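Local coordinates for protein aspartate-semialdehyde dehydrogenase (Vibrio cholerae, PDB 2QZ9) that catalyses the NADPH-dependent reductive dephosphorylation of L-aspartyl-4-phosphate to L-aspartate semialdehyde, a shared step in lysine, methionine and threonine biosynthesis, at residues Gln158-Ala163 and Pro239-His244; Asp169-Gln174 and Gln192-Cys197. One frame throughout, in Å; residues are numbered along the deposited sequence.

Contact 1 of 2, residues Gln158-Ala163 and Pro239-His244; sequences QSVSGA and PVFYGH
This is a buried loop-to-loop contact at the active site, joining Gln-158, Ser-159 and the 3-10 turn 160-162 to the backbone of 239-243 and the ring of His-244. Residues 158-163 lead from strand 149-158 toward helix 165-179. Residues 239-244 run into strand 244-252, an antiparallel neighbour of strand 149-158 in the mixed sheet of the dimerization domain.

Backbone bonds fix the two loops. Val-160 N donates to Val-240 O at 3.0 Å, nearly straight at 167°. Ser-161 N gives a longer, bent bond to Phe-241 O, at 3.3 Å. The Ser-159 hydroxyl donates to Gly-243 O at 3.0 Å and comes from above the carbonyl plane. Its chi1 of 62° sets OG between the backbone N and the carbonyl carbon, within bonding distance of Gly-243 O. Asn-315, predicted to bind NADP(+), is hydrogen-bonded to both Ser-161 OG and Gly-243 N.

The active site of this two-domain dehydrogenase lies at the His-244 end. Cys-131 forms the acyl-thioester intermediate, and its side chain lies about 3 Å from that of His-244, the predicted proton acceptor. Gln-158, a predicted substrate-binding residue, covers one face of the imidazole. Its CG sits over the ring centre, 3.8 Å from the centroid of His-244, in a CH-pi contact. The extended chain keeps amide NE2 over the same face, near CE1 of His-244, with amide and ring planes 66° apart. Thr-156 and Glu-212 hold the amide by hydrogen bonds to OE1 and NE2. CD2 of His-244 also lies 3.3 Å from OG of Ser-159. At the far end, Val-160 CG2 packs 4.3 Å from Phe-241 CD2, and the Phe-241 ring meets Phe-195 of the second subunit.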
loop_
_atom_site.group_PDB
_atom_site.type_symbol
_atom_site.label_atom_id
_atom_site.label_comp_id
_atom_site.label_asym_id
_atom_site.label_seq_id
_atom_site.Cartn_x
_atom_site.Cartn_y
_atom_site.Cartn_z
ATOM N N GLN A 158 -4.964 2.945 3.577
ATOM C CA GLN A 158 -6.063 3.566 4.327
ATOM C C GLN A 158 -6.213 5.070 4.102
ATOM O O GLN A 158 -5.254 5.829 4.210
ATOM C CB GLN A 158 -5.941 3.252 5.837
ATOM C CG GLN A 158 -6.320 1.798 6.156
ATOM C CD GLN A 158 -6.154 1.425 7.623
ATOM O OE1 GLN A 158 -5.216 0.711 7.991
ATOM N NE2 GLN A 158 -7.070 1.895 8.463
ATOM N N SER A 159 -7.433 5.488 3.798
ATOM C CA SER A 159 -7.721 6.886 3.489
ATOM C C SER A 159 -7.696 7.774 4.732
ATOM O O SER A 159 -7.870 7.290 5.875
ATOM C CB SER A 159 -9.062 7.002 2.786
ATOM O OG SER A 159 -10.102 6.533 3.620
ATOM N N VAL A 160 -7.479 9.070 4.497
ATOM C CA VAL A 160 -7.330 10.064 5.566
ATOM C C VAL A 160 -8.636 10.318 6.317
ATOM O O VAL A 160 -8.622 10.901 7.396
ATOM C CB VAL A 160 -6.743 11.426 5.048
ATOM C CG1 VAL A 160 -5.315 11.246 4.542
ATOM C CG2 VAL A 160 -7.630 12.023 3.966
ATOM N N SER A 161 -9.755 9.885 5.740
ATOM C CA SER A 161 -11.065 10.001 6.374
ATOM C C SER A 161 -11.227 9.086 7.593
ATOM O O SER A 161 -12.274 9.110 8.256
ATOM C CB SER A 161 -12.186 9.716 5.380
ATOM O OG SER A 161 -12.175 8.358 4.986
ATOM N N GLY A 162 -10.206 8.270 7.860
ATOM C CA GLY A 162 -10.161 7.449 9.061
ATOM C C GLY A 162 -9.693 8.291 10.227
ATOM O O GLY A 162 -9.998 7.983 11.374
ATOM N N ALA A 163 -8.954 9.360 9.917
ATOM C CA ALA A 163 -8.498 10.342 10.905
ATOM C C ALA A 163 -9.485 11.501 11.018
ATOM O O ALA A 163 -9.137 12.584 11.503
ATOM C CB ALA A 163 -7.119 10.862 10.547
ATOM N N PRO A 239 -2.738 8.887 0.442
ATOM C CA PRO A 239 -3.339 10.187 0.097
ATOM C C PRO A 239 -4.640 10.045 -0.672
ATOM O O PRO A 239 -4.784 10.569 -1.777
ATOM C CB PRO A 239 -2.262 10.867 -0.775
ATOM C CG PRO A 239 -1.117 9.886 -0.872
ATOM C CD PRO A 239 -1.637 8.552 -0.475
ATOM N N VAL A 240 -5.573 9.327 -0.058
ATOM C CA VAL A 240 -6.892 9.051 -0.604
ATOM C C VAL A 240 -7.912 9.648 0.374
ATOM O O VAL A 240 -7.641 9.705 1.573
ATOM C CB VAL A 240 -7.102 7.521 -0.754
ATOM C CG1 VAL A 240 -8.497 7.191 -1.252
ATOM C CG2 VAL A 240 -6.033 6.932 -1.694
ATOM N N PHE A 241 -9.061 10.096 -0.139
ATOM C CA PHE A 241 -10.066 10.754 0.699
ATOM C C PHE A 241 -10.932 9.750 1.435
ATOM O O PHE A 241 -10.871 9.694 2.666
ATOM C CB PHE A 241 -10.904 11.784 -0.091
ATOM C CG PHE A 241 -10.168 13.076 -0.354
ATOM C CD1 PHE A 241 -9.874 13.475 -1.647
ATOM C CD2 PHE A 241 -9.742 13.875 0.705
ATOM C CE1 PHE A 241 -9.170 14.659 -1.890
ATOM C CE2 PHE A 241 -9.041 15.059 0.478
ATOM C CZ PHE A 241 -8.753 15.452 -0.831
ATOM N N TYR A 242 -11.693 8.956 0.676
ATOM C CA TYR A 242 -12.626 7.960 1.208
ATOM C C TYR A 242 -12.316 6.550 0.693
ATOM O O TYR A 242 -11.751 6.388 -0.398
ATOM C CB TYR A 242 -14.071 8.345 0.851
ATOM C CG TYR A 242 -14.317 9.839 0.983
ATOM C CD1 TYR A 242 -14.489 10.430 2.238
ATOM C CD2 TYR A 242 -14.342 10.659 -0.145
ATOM C CE1 TYR A 242 -14.696 11.808 2.364
ATOM C CE2 TYR A 242 -14.553 12.033 -0.034
ATOM C CZ TYR A 242 -14.724 12.598 1.224
ATOM O OH TYR A 242 -14.930 13.953 1.332
ATOM N N GLY A 243 -12.695 5.545 1.482
ATOM C CA GLY A 243 -12.463 4.134 1.157
ATOM C C GLY A 243 -11.135 3.598 1.680
ATOM O O GLY A 243 -10.128 4.294 1.669
ATOM N N HIS A 244 -11.127 2.350 2.141
ATOM C CA HIS A 244 -9.867 1.674 2.454
ATOM C C HIS A 244 -9.699 0.513 1.506
ATOM O O HIS A 244 -10.672 -0.083 1.085
ATOM C CB HIS A 244 -9.827 1.150 3.889
ATOM C CG HIS A 244 -9.859 2.221 4.929
ATOM N ND1 HIS A 244 -10.229 1.975 6.238
ATOM C CD2 HIS A 244 -9.575 3.539 4.859
ATOM C CE1 HIS A 244 -10.155 3.098 6.929
ATOM N NE2 HIS A 244 -9.766 4.062 6.115
#

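Contact 2 of 2, residues Asp169-Gln174 and Gln192-Cys197; sequences DELAGQ and QIAFNC
Helix 165-179 packs here against a type II beta turn, Ile-193 to Asn-196, with Leu-171 and Ala-194 nearest at 5.5 Å between CA atoms. The turn is closed by Asn-196 N bonding to Ile-193 O. The Asn-196 side chain adds a bond from ND2 to Gln-192 O at 2.8 Å, and its OD1 accepts from Val-283 N of the second subunit.

Leu-171 reaches the turn through one branch. With CG anti to the backbone N (chi1 180°), its CD1 comes 3.8 Å from Ala-194 CA. CD1 of Leu-171 also lies 4.3 Å from CG2 of Ile-193. Three residues on, Gln-174 points toward the loop, and its CB lies 3.8 Å from Ala-194 CB. Its extended chain brings the amide up to Gln-192, their amide planes 84° apart, and close to the backbone N atoms of Ile-193 and Ala-194. Glu-170 turns its carboxylate to the backbone N atoms of Asn-187, Thr-188 and Phe-189, so the loop before the turn is also tied to the helix.

Apolar packing and the amide of Gln-174 together join helix to turn, while bonds from Asn-196 hold the turn's shape and link it to the second subunit.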
loop_
_atom_site.group_PDB
_atom_site.type_symbol
_atom_site.label_atom_id
_atom_site.label_comp_id
_atom_site.label_asym_id
_atom_site.label_seq_id
_atom_site.Cartn_x
_atom_site.Cartn_y
_atom_site.Cartn_z
ATOM N N ASP A 169 -8.868 17.509 5.848
ATOM C CA ASP A 169 -8.454 18.890 5.670
ATOM C C ASP A 169 -6.949 18.973 5.570
ATOM O O ASP A 169 -6.418 19.858 4.895
ATOM C CB ASP A 169 -8.945 19.756 6.831
ATOM C CG ASP A 169 -10.463 19.890 6.869
ATOM O OD1 ASP A 169 -10.996 20.126 7.980
ATOM O OD2 ASP A 169 -11.116 19.755 5.802
ATOM N N GLU A 170 -6.257 18.058 6.243
ATOM C CA GLU A 170 -4.807 18.027 6.155
ATOM C C GLU A 170 -4.372 17.602 4.763
ATOM O O GLU A 170 -3.449 18.197 4.206
ATOM C CB GLU A 170 -4.183 17.141 7.223
ATOM C CG GLU A 170 -2.691 17.323 7.320
ATOM C CD GLU A 170 -2.184 17.308 8.738
ATOM O OE1 GLU A 170 -2.788 17.987 9.600
ATOM O OE2 GLU A 170 -1.162 16.636 8.989
ATOM N N LEU A 171 -5.055 16.604 4.198
ATOM C CA LEU A 171 -4.763 16.148 2.841
ATOM C C LEU A 171 -5.036 17.239 1.809
ATOM O O LEU A 171 -4.124 17.625 1.085
ATOM C CB LEU A 171 -5.524 14.860 2.476
ATOM C CG LEU A 171 -5.283 14.313 1.054
ATOM C CD1 LEU A 171 -3.787 14.088 0.750
ATOM C CD2 LEU A 171 -6.087 13.047 0.794
ATOM N N ALA A 172 -6.280 17.716 1.752
ATOM C CA ALA A 172 -6.699 18.763 0.812
ATOM C C ALA A 172 -5.931 20.071 0.984
ATOM O O ALA A 172 -5.637 20.752 0.001
ATOM C CB ALA A 172 -8.193 19.013 0.922
ATOM N N GLY A 173 -5.602 20.407 2.230
ATOM C CA GLY A 173 -4.867 21.627 2.555
ATOM C C GLY A 173 -3.391 21.572 2.213
ATOM O O GLY A 173 -2.841 22.538 1.677
ATOM N N GLN A 174 -2.746 20.448 2.531
ATOM C CA GLN A 174 -1.334 20.241 2.213
ATOM C C GLN A 174 -1.116 20.170 0.710
ATOM O O GLN A 174 -0.094 20.635 0.206
ATOM C CB GLN A 174 -0.810 18.953 2.843
ATOM C CG GLN A 174 -0.355 19.074 4.288
ATOM C CD GLN A 174 0.413 17.845 4.762
ATOM O OE1 GLN A 174 1.103 17.883 5.781
ATOM N NE2 GLN A 174 0.302 16.752 4.015
ATOM N N GLN A 192 4.279 14.343 6.401
ATOM C CA GLN A 192 3.420 14.876 5.339
ATOM C C GLN A 192 2.656 13.733 4.676
ATOM O O GLN A 192 3.233 12.676 4.401
ATOM C CB GLN A 192 4.279 15.608 4.304
ATOM C CG GLN A 192 3.531 16.169 3.096
ATOM C CD GLN A 192 4.471 16.583 1.965
ATOM O OE1 GLN A 192 4.232 16.263 0.794
ATOM N NE2 GLN A 192 5.553 17.285 2.310
ATOM N N ILE A 193 1.366 13.952 4.426
ATOM C CA ILE A 193 0.516 12.939 3.816
ATOM C C ILE A 193 0.315 13.154 2.313
ATOM O O ILE A 193 0.304 12.184 1.542
ATOM C CB ILE A 193 -0.862 12.783 4.553
ATOM C CG1 ILE A 193 -1.655 11.586 4.004
ATOM C CG2 ILE A 193 -1.692 14.049 4.454
ATOM C CD1 ILE A 193 -0.891 10.256 4.022
ATOM N N ALA A 194 0.141 14.413 1.907
ATOM C CA ALA A 194 -0.015 14.755 0.500
ATOM C C ALA A 194 1.134 14.139 -0.300
ATOM O O ALA A 194 2.298 14.291 0.065
ATOM C CB ALA A 194 -0.048 16.277 0.325
ATOM N N PHE A 195 0.791 13.411 -1.359
ATOM C CA PHE A 195 1.776 12.688 -2.198
ATOM C C PHE A 195 2.750 11.815 -1.403
ATOM O O PHE A 195 3.930 11.704 -1.770
ATOM C CB PHE A 195 2.591 13.656 -3.070
ATOM C CG PHE A 195 1.771 14.671 -3.796
ATOM C CD1 PHE A 195 1.936 16.030 -3.522
ATOM C CD2 PHE A 195 0.854 14.287 -4.767
ATOM C CE1 PHE A 195 1.181 16.994 -4.205
ATOM C CE2 PHE A 195 0.097 15.237 -5.447
ATOM C CZ PHE A 195 0.259 16.595 -5.162
ATOM N N ASN A 196 2.260 11.206 -0.323
ATOM C CA ASN A 196 3.100 10.390 0.551
ATOM C C ASN A 196 2.324 9.209 1.152
ATOM O O ASN A 196 1.095 9.192 1.145
ATOM C CB ASN A 196 3.711 11.254 1.664
ATOM C CG ASN A 196 5.036 10.719 2.180
ATOM O OD1 ASN A 196 5.753 10.008 1.483
ATOM N ND2 ASN A 196 5.379 11.091 3.407
ATOM N N CYS A 197 3.057 8.227 1.668
ATOM C CA CYS A 197 2.458 7.085 2.360
ATOM C C CYS A 197 3.120 7.036 3.712
ATOM O O CYS A 197 4.341 7.140 3.809
ATOM C CB CYS A 197 2.673 5.765 1.584
ATOM S SG CYS A 197 1.981 5.788 -0.096
#

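Overall arrangement
Contact 1 and contact 2 have centres 11 Å apart and touch directly. Contact 2 lies farther out: its centre is about 23 Å from the centre of the chain, against about 12 Å for contact 1. Leu-171 and Pro-239 bridge them: Phe-241 CE2 is 3.6 Å from Leu-171 CD2, and Pro-239 CG is 3.1 Å from Asn-196 O. Helix 165-179 follows the 158-163 loop, so one run of chain serves both contacts. The active site lies at contact 1. Contact 2 comes near it through Ile-193, whose side chain is about 4 Å from that of Arg-237, a predicted substrate-binding residue. Each also packs on Phe-195 of the second subunit, through Val-240 and Leu-171 respectively.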